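Local coordinates for protein butyryl-CoA dehydrogenase (Marinomonas mediterranea, PDB 6CXT) that is a flavoprotein of the acyl-CoA dehydrogenase family that binds flavin-adenine dinucleotide, at residues G102-T105 and L106-Q109; T171-K174 and K175-Y178. One frame throughout, in Å; residues are numbered along the deposited sequence.

How the interactions relate
Interaction 1 (102-109) comes first along the chain, within the N-terminal domain of the acyl-CoA dehydrogenase fold. It covers the end of the short link after helix 81-101 and the first turn of helix 104-114, and joins the two. The chain then passes through strands 121-124, 140-144, 147-158 and 165-171. Interaction 2 (171-178) follows, in the middle domain. It turns the chain between antiparallel strands 165-171 and 181-187. Each contact is local and lies within one continuous stretch. The two are in series, neither nested nor crossed. Their centres are about 26 Å apart, and their nearest atoms are about 15 Å apart.

Interaction 1: residues G102-T105 and L106-Q109; sequences GSET and LKHQ
Ser103 O accepts from Lys107 N at 3.0 Å, and Thr105 O accepts from Gln109 N at 2.8 Å, the i to i+4 bonds that open helix 104-114. Ser103 is the N-cap. Its OG sits over the backbone, flanked by N and C (chi1 78°). From there it accepts from Leu106 N at 2.9 Å in a nearly straight bond. This gives a first-turn NH a partner that the helix itself cannot supply. Glu104 and Lys107 meet across the same turn. Each side chain bends, Glu104 at chi2 and Lys107 at chi3, and the two cross at a slant. Lys107 NZ forms a salt bridge with Glu104 OE2 at 2.7 Å, approaching 41° off the plane of the carboxylate. A water accepts from Lys107 NZ at 2.6 Å and donates to Gly102 O, also at 2.6 Å. The ammonium thus links the helix start to the preceding loop. Glu104 O takes two donors, His108 N and His108 ND1, each at 3.1 Å and on opposite faces of the carbonyl plane. The ND1 bond is the more bent one. Tyr55 OH bonds to both Glu104 OE1 and Lys107 NZ, and His108 NE2 bonds to Lys54 O. Both ring nitrogens of the histidine are therefore held, which fixes its rotation. The chemistry is that of a capped helix N terminus. The carboxylate of Glu104 is probably favourable there, near the positive end of the helix dipole. The charge of the buried Lys107 is probably balanced by the carboxylate, with the water and Tyr55 OH as further partners.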
ATOM      1  N   GLY B 102      35.881 -24.927  -4.881  1.00 32.09           N
ATOM      2  CA  GLY B 102      36.330 -26.208  -5.434  1.00 35.33           C
ATOM      3  C   GLY B 102      37.870 -26.281  -5.431  1.00 36.28           C
ATOM      4  O   GLY B 102      38.557 -25.252  -5.616  1.00 31.20           O
ATOM      5  N   SER B 103      38.408 -27.501  -5.254  1.00 38.57           N
ATOM      6  CA  SER B 103      39.848 -27.758  -5.485  1.00 39.87           C
ATOM      7  C   SER B 103      40.198 -27.289  -6.907  1.00 42.10           C
ATOM      8  O   SER B 103      39.310 -27.208  -7.767  1.00 39.81           O
ATOM      9  CB  SER B 103      40.117 -29.263  -5.376  1.00 37.95           C
ATOM     10  OG  SER B 103      39.706 -29.901  -6.575  1.00 37.16           O
ATOM     11  N   GLU B 104      41.473 -27.008  -7.173  1.00 37.73           N
ATOM     12  CA  GLU B 104      41.919 -26.673  -8.531  1.00 36.94           C
ATOM     13  C   GLU B 104      41.577 -27.739  -9.567  1.00 36.87           C
ATOM     14  O   GLU B 104      41.270 -27.400 -10.714  1.00 38.58           O
ATOM     15  CB  GLU B 104      43.436 -26.405  -8.568  1.00 38.91           C
ATOM     16  CG  GLU B 104      43.863 -25.216  -7.727  1.00 39.68           C
ATOM     17  CD  GLU B 104      43.140 -23.924  -8.118  1.00 41.91           C
ATOM     18  OE1 GLU B 104      43.147 -23.591  -9.328  1.00 40.85           O
ATOM     19  OE2 GLU B 104      42.588 -23.251  -7.207  1.00 38.00           O
ATOM     20  N   THR B 105      41.628 -29.012  -9.161  1.00 39.35           N
ATOM     21  CA  THR B 105      41.315 -30.120 -10.067  1.00 40.58           C
ATOM     22  C   THR B 105      39.810 -30.159 -10.407  1.00 39.20           C
ATOM     23  O   THR B 105      39.421 -30.259 -11.585  1.00 36.20           O
ATOM     24  CB  THR B 105      41.927 -31.481  -9.598  1.00 43.56           C
ATOM     25  OG1 THR B 105      41.397 -31.873  -8.326  1.00 43.85           O
ATOM     26  CG2 THR B 105      43.452 -31.325  -9.444  1.00 39.24           C
ATOM     27  N   LEU B 106      38.976 -30.032  -9.378  1.00 37.99           N
ATOM     28  CA  LEU B 106      37.523 -29.917  -9.596  1.00 36.01           C
ATOM     29  C   LEU B 106      37.160 -28.734 -10.538  1.00 33.15           C
ATOM     30  O   LEU B 106      36.435 -28.927 -11.538  1.00 34.66           O
ATOM     31  CB  LEU B 106      36.754 -29.913  -8.264  1.00 36.94           C
ATOM     32  CG  LEU B 106      35.251 -30.260  -8.407  1.00 38.44           C
ATOM     33  CD1 LEU B 106      34.948 -31.719  -8.744  1.00 38.17           C
ATOM     34  CD2 LEU B 106      34.522 -29.871  -7.144  1.00 39.36           C
ATOM     35  N   LYS B 107      37.750 -27.560 -10.291  1.00 31.77           N
ATOM     36  CA  LYS B 107      37.533 -26.409 -11.162  1.00 32.26           C
ATOM     37  C   LYS B 107      37.901 -26.632 -12.635  1.00 35.58           C
ATOM     38  O   LYS B 107      37.102 -26.312 -13.525  1.00 33.13           O
ATOM     39  CB  LYS B 107      38.175 -25.144 -10.610  1.00 30.88           C
ATOM     40  CG  LYS B 107      37.599 -24.744  -9.266  1.00 30.97           C
ATOM     41  CD  LYS B 107      38.148 -23.431  -8.776  1.00 33.90           C
ATOM     42  CE  LYS B 107      39.641 -23.486  -8.534  1.00 38.82           C
ATOM     43  NZ  LYS B 107      40.089 -22.413  -7.606  1.00 41.29           N
ATOM     44  N   HIS B 108      39.093 -27.192 -12.902  1.00 35.51           N
ATOM     45  CA  HIS B 108      39.471 -27.537 -14.285  1.00 35.00           C
ATOM     46  C   HIS B 108      38.631 -28.639 -14.884  1.00 29.37           C
ATOM     47  O   HIS B 108      38.344 -28.615 -16.081  1.00 30.87           O
ATOM     48  CB  HIS B 108      40.980 -27.829 -14.409  1.00 36.41           C
ATOM     49  CG  HIS B 108      41.797 -26.579 -14.384  1.00 38.07           C
ATOM     50  ND1 HIS B 108      42.529 -26.190 -13.281  1.00 44.12           N
ATOM     51  CD2 HIS B 108      41.923 -25.582 -15.293  1.00 38.26           C
ATOM     52  CE1 HIS B 108      43.120 -25.034 -13.537  1.00 41.46           C
ATOM     53  NE2 HIS B 108      42.756 -24.637 -14.745  1.00 42.47           N
ATOM     54  N   GLN B 109      38.203 -29.579 -14.058  1.00 31.23           N
ATOM     55  CA  GLN B 109      37.326 -30.646 -14.541  1.00 33.74           C
ATOM     56  C   GLN B 109      35.914 -30.124 -14.918  1.00 35.61           C
ATOM     57  O   GLN B 109      35.376 -30.487 -15.962  1.00 34.84           O
ATOM     58  CB  GLN B 109      37.196 -31.707 -13.471  1.00 35.94           C
ATOM     59  CG  GLN B 109      36.601 -33.031 -13.927  1.00 46.22           C
ATOM     60  CD  GLN B 109      36.477 -34.007 -12.757  1.00 51.79           C
ATOM     61  OE1 GLN B 109      37.462 -34.283 -12.058  1.00 54.49           O
ATOM     62  NE2 GLN B 109      35.256 -34.508 -12.513  1.00 49.29           N
TER
HETATM   63  O   HOH W   1      38.583 -22.629  -5.452  1.00 40.11           O

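Interaction 2: residues T171-K174 and K175-Y178; sequences TTNK and KHGY
The side-chain amide of Asn173 lies over one face of the His176 imidazole. The two planes are 23° apart and stacked. Asn173 CG is 3.7 Å from His176 CG. The first torsion of Asn173 explains this: CG points opposite the backbone N (chi1 -172°) and lies on the carbonyl side, where the amide meets the ring. Lys175 crosses Asn173 at about a right angle. Its chain bends at each torsion beyond chi1 and folds back, so that Lys175 NZ sits 3.4 Å from Lys174 CB. This also brings Lys175 NZ within 3.6 Å of Lys174 NZ. Two like charges at that spacing probably repel, though both lysines are exposed and water may ease the cost. The backbone beneath is a short 3-10 turn. His176 N donates to Asn173 O at 3.0 Å, and Gly177 N donates to Lys174 O at 3.2 Å. A water donates to Asn173 O at 3.2 Å and to Gly177 O at 2.7 Å, bridging the mouth of the turn. Gly177 has a positive phi (44°) where the chain changes course. His176 packs on Pro60 and Tyr178 on Leu33, both of the neighbouring alpha/beta hydrolase fold protein chain. The turn sits in the loop between strands 165-171 and 181-187. Thr171 pairs by backbone with Ala141 of strand 140-144, and Thr172 OG1 bonds to Thr182 OG1 on strand 181-187. Tyr178 OH reaches Arg233 on helix 231-245.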
ATOM      1  N   THR B 171      23.836 -32.660   5.890  1.00 24.24           N
ATOM      2  CA  THR B 171      24.374 -32.634   7.268  1.00 26.94           C
ATOM      3  C   THR B 171      25.515 -33.670   7.407  1.00 29.27           C
ATOM      4  O   THR B 171      25.280 -34.878   7.216  1.00 27.49           O
ATOM      5  CB  THR B 171      23.265 -32.927   8.258  1.00 27.33           C
ATOM      6  OG1 THR B 171      22.240 -31.942   8.064  1.00 29.69           O
ATOM      7  CG2 THR B 171      23.793 -32.807   9.733  1.00 27.42           C
ATOM      8  N   THR B 172      26.716 -33.182   7.701  1.00 30.72           N
ATOM      9  CA  THR B 172      27.824 -34.050   8.087  1.00 31.98           C
ATOM     10  C   THR B 172      28.031 -34.261   9.607  1.00 37.14           C
ATOM     11  O   THR B 172      28.658 -35.271  10.004  1.00 30.91           O
ATOM     12  CB  THR B 172      29.120 -33.659   7.409  1.00 32.61           C
ATOM     13  OG1 THR B 172      29.322 -32.246   7.515  1.00 30.57           O
ATOM     14  CG2 THR B 172      29.098 -34.091   5.925  1.00 30.73           C
ATOM     15  N   ASN B 173      27.482 -33.367  10.456  1.00 31.44           N
ATOM     16  CA  ASN B 173      27.611 -33.511  11.932  1.00 33.00           C
ATOM     17  C   ASN B 173      26.506 -32.728  12.640  1.00 31.61           C
ATOM     18  O   ASN B 173      26.601 -31.509  12.760  1.00 33.20           O
ATOM     19  CB  ASN B 173      29.029 -33.086  12.382  1.00 31.33           C
ATOM     20  CG  ASN B 173      29.335 -33.384  13.881  1.00 38.75           C
ATOM     21  OD1 ASN B 173      30.497 -33.596  14.228  1.00 43.50           O
ATOM     22  ND2 ASN B 173      28.343 -33.344  14.743  1.00 36.46           N
ATOM     23  N   LYS B 174      25.471 -33.431  13.082  1.00 31.88           N
ATOM     24  CA  LYS B 174      24.288 -32.846  13.727  1.00 39.12           C
ATOM     25  C   LYS B 174      24.655 -31.926  14.892  1.00 43.52           C
ATOM     26  O   LYS B 174      24.057 -30.858  15.070  1.00 38.34           O
ATOM     27  CB  LYS B 174      23.374 -33.959  14.232  1.00 46.52           C
ATOM     28  CG  LYS B 174      21.894 -33.819  13.883  1.00 52.88           C
ATOM     29  CD  LYS B 174      21.133 -35.152  14.023  1.00 60.37           C
ATOM     30  CE  LYS B 174      21.650 -36.280  13.114  1.00 66.95           C
ATOM     31  NZ  LYS B 174      22.567 -37.242  13.903  1.00 74.40           N
ATOM     32  N   LYS B 175      25.682 -32.323  15.645  1.00 40.13           N
ATOM     33  CA  LYS B 175      26.091 -31.639  16.881  1.00 42.37           C
ATOM     34  C   LYS B 175      26.815 -30.339  16.560  1.00 35.69           C
ATOM     35  O   LYS B 175      26.878 -29.465  17.397  1.00 38.24           O
ATOM     36  CB  LYS B 175      26.986 -32.537  17.775  1.00 46.25           C
ATOM     37  CG  LYS B 175      26.351 -33.854  18.244  1.00 58.63           C
ATOM     38  CD  LYS B 175      26.960 -35.083  17.530  1.00 68.88           C
ATOM     39  CE  LYS B 175      26.283 -35.499  16.202  1.00 62.71           C
ATOM     40  NZ  LYS B 175      24.920 -36.081  16.406  1.00 64.56           N
ATOM     41  N   HIS B 176      27.395 -30.198  15.370  1.00 33.01           N
ATOM     42  CA  HIS B 176      28.002 -28.925  15.066  1.00 30.46           C
ATOM     43  C   HIS B 176      26.976 -27.822  14.537  1.00 30.30           C
ATOM     44  O   HIS B 176      27.401 -26.740  14.165  1.00 28.16           O
ATOM     45  CB  HIS B 176      29.218 -29.068  14.173  1.00 31.16           C
ATOM     46  CG  HIS B 176      30.325 -29.887  14.785  1.00 37.80           C
ATOM     47  ND1 HIS B 176      31.366 -30.415  14.042  1.00 39.29           N
ATOM     48  CD2 HIS B 176      30.554 -30.259  16.075  1.00 40.72           C
ATOM     49  CE1 HIS B 176      32.193 -31.065  14.848  1.00 42.46           C
ATOM     50  NE2 HIS B 176      31.718 -30.992  16.084  1.00 39.54           N
ATOM     51  N   GLY B 177      25.677 -28.138  14.565  1.00 30.94           N
ATOM     52  CA  GLY B 177      24.541 -27.239  14.131  1.00 30.94           C
ATOM     53  C   GLY B 177      24.866 -26.531  12.832  1.00 29.29           C
ATOM     54  O   GLY B 177      25.153 -27.171  11.800  1.00 28.51           O
ATOM     55  N   TYR B 178      24.904 -25.195  12.925  1.00 31.26           N
ATOM     56  CA  TYR B 178      25.219 -24.273  11.837  1.00 29.80           C
ATOM     57  C   TYR B 178      26.523 -24.563  11.133  1.00 31.98           C
ATOM     58  O   TYR B 178      26.662 -24.300   9.921  1.00 30.45           O
ATOM     59  CB  TYR B 178      25.187 -22.813  12.419  1.00 30.59           C
ATOM     60  CG  TYR B 178      25.763 -21.695  11.595  1.00 27.76           C
ATOM     61  CD1 TYR B 178      25.239 -21.378  10.330  1.00 25.93           C
ATOM     62  CD2 TYR B 178      26.827 -20.912  12.098  1.00 27.56           C
ATOM     63  CE1 TYR B 178      25.768 -20.321   9.582  1.00 27.60           C
ATOM     64  CE2 TYR B 178      27.371 -19.855  11.364  1.00 28.12           C
ATOM     65  CZ  TYR B 178      26.830 -19.558  10.102  1.00 29.21           C
ATOM     66  OH  TYR B 178      27.354 -18.504   9.383  1.00 32.45           O
TER
HETATM   67  O   HOH W   2      24.204 -29.726  11.605  1.00 37.80           O